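Local coordinates for protein ESSB (PDB 4ANO) that is an integral membrane component of the type VII secretion system, here as its cytoplasmic fragment, and probably takes part in protein export, at residues 43-46 with 47-50. Sequence-based numbering, arbitrary orientation. Where two conformers were deposited one is given.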
loop_
_atom_site.group_PDB
_atom_site.type_symbol
_atom_site.label_atom_id
_atom_site.label_comp_id
_atom_site.label_asym_id
_atom_site.label_seq_id
_atom_site.Cartn_x
_atom_site.Cartn_y
_atom_site.Cartn_z
ATOM N N GLU A 43 -15.333 -2.288 -14.945
ATOM C CA GLU A 43 -16.513 -1.981 -14.096
ATOM C C GLU A 43 -16.293 -2.483 -12.662
ATOM O O GLU A 43 -16.791 -1.824 -11.701
ATOM C CB GLU A 43 -17.847 -2.438 -14.780
ATOM C CG GLU A 43 -19.183 -1.988 -14.000
ATOM C CD GLU A 43 -19.337 -2.588 -12.632
ATOM O OE1 GLU A 43 -18.947 -3.767 -12.476
ATOM O OE2 GLU A 43 -19.889 -1.908 -11.694
ATOM N N VAL A 44 -15.487 -3.553 -12.486
ATOM C CA VAL A 44 -15.180 -4.092 -11.152
ATOM C C VAL A 44 -14.538 -3.005 -10.243
ATOM O O VAL A 44 -14.591 -3.116 -9.037
ATOM C CB VAL A 44 -14.316 -5.332 -11.277
ATOM C CG1 VAL A 44 -12.855 -5.023 -11.751
ATOM C CG2 VAL A 44 -14.358 -6.146 -10.003
ATOM N N LEU A 45 -13.986 -1.935 -10.842
ATOM C CA LEU A 45 -13.263 -0.937 -10.059
ATOM C C LEU A 45 -14.285 -0.083 -9.330
ATOM O O LEU A 45 -13.893 0.569 -8.347
ATOM C CB LEU A 45 -12.401 -0.045 -10.964
ATOM C CG LEU A 45 -11.066 -0.711 -11.487
ATOM C CD1 LEU A 45 -10.262 0.356 -12.369
ATOM C CD2 LEU A 45 -10.232 -1.126 -10.275
ATOM N N LYS A 46 -15.554 -0.178 -9.761
ATOM C CA LYS A 46 -16.659 0.549 -9.029
ATOM C C LYS A 46 -17.006 -0.158 -7.692
ATOM O O LYS A 46 -17.774 0.375 -6.848
ATOM C CB LYS A 46 -17.939 0.654 -9.874
ATOM C CG LYS A 46 -17.861 1.271 -11.263
ATOM C CD LYS A 46 -17.558 2.765 -11.303
ATOM C CE LYS A 46 -18.715 3.585 -10.824
ATOM N NZ LYS A 46 -18.214 4.957 -10.939
ATOM N N GLU A 47 -16.451 -1.350 -7.546
ATOM C CA GLU A 47 -16.834 -2.284 -6.508
ATOM C C GLU A 47 -15.618 -2.768 -5.732
ATOM O O GLU A 47 -15.464 -3.965 -5.426
ATOM C CB GLU A 47 -17.689 -3.445 -7.088
ATOM C CG GLU A 47 -19.182 -3.092 -7.412
ATOM C CD GLU A 47 -19.396 -2.806 -8.876
ATOM O OE1 GLU A 47 -18.425 -2.295 -9.475
ATOM O OE2 GLU A 47 -20.486 -3.120 -9.447
ATOM N N VAL A 48 -14.752 -1.825 -5.382
ATOM C CA VAL A 48 -13.593 -2.220 -4.586
ATOM C C VAL A 48 -13.937 -2.130 -3.116
ATOM O O VAL A 48 -13.778 -3.087 -2.379
ATOM C CB VAL A 48 -12.342 -1.415 -4.929
ATOM C CG1 VAL A 48 -11.143 -1.815 -4.013
ATOM C CG2 VAL A 48 -12.092 -1.592 -6.458
ATOM N N ASP A 49 -14.420 -0.984 -2.695
ATOM C CA ASP A 49 -14.611 -0.840 -1.230
ATOM C C ASP A 49 -15.713 0.194 -1.139
ATOM O O ASP A 49 -15.782 1.064 -1.920
ATOM C CB ASP A 49 -13.299 -0.448 -0.529
ATOM C CG ASP A 49 -12.879 1.001 -0.827
ATOM O OD1 ASP A 49 -13.488 1.919 -0.251
ATOM O OD2 ASP A 49 -11.877 1.216 -1.588
ATOM N N PRO A 50 -16.601 0.065 -0.174
ATOM C CA PRO A 50 -17.673 1.081 -0.193
ATOM C C PRO A 50 -17.233 2.535 0.162
ATOM O O PRO A 50 -17.945 3.501 -0.225
ATOM C CB PRO A 50 -18.635 0.540 0.834
ATOM C CG PRO A 50 -17.716 -0.181 1.904
ATOM C CD PRO A 50 -16.446 -0.643 1.094
#
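Glu43 and Glu47, four residues apart, bring their carboxylates together on the surface, the two planes 87° apart and so almost perpendicular. Glu43 reaches across with OE2, which lies 2.6 Å from Glu47 OE2 and 2.7 Å from Glu47 OE1, so it sits against both oxygens of the other acid. Its CG stands anti to the backbone N (chi1 -173°) and the chain then bends at chi2, which carries the carboxylate along the turn toward Glu47. Such spacing would probably need a proton on one acid, but the approach is doubtful: Glu47 was deposited in two conformers, and this one may not coexist with Glu43 as modelled. Glu47 OE1 is also crowded, 2.8 Å from Glu43 O, where neither the carbonyl nor an ionised carboxylate has a hydrogen to give. Lys46 turns its ammonium elsewhere, to a salt bridge with Asp55 and a hydrogen bond to Arg54 O.

The backbone beneath is a turn of 3-10 helix in the loop joining strands 25-30 and 53-58 of the four-stranded antiparallel sheet. This cytoplasmic part of EssB belongs to the YukC family, grouped with the protein kinases, consistent with a kinase-like fold. The turn's i to i+3 bonds run from Lys46 N to Glu43 O and from Glu47 N to Val44 O, the latter 3.0 Å long, with the donor well above the carbonyl plane.

Away from the acids, Val48 lays CG2 against the backbone of Leu45, 3.4 Å from Leu45 O, and meets Leu45 CD2 more loosely at 4.3 Å. Leu45 is buried, packing on Ile56 of strand 53-58 and on Val130, while the partly exposed Val44 and Val48 both rest on Leu106, so the loop lies against the two-stranded sheet of 106-107 and 129-130.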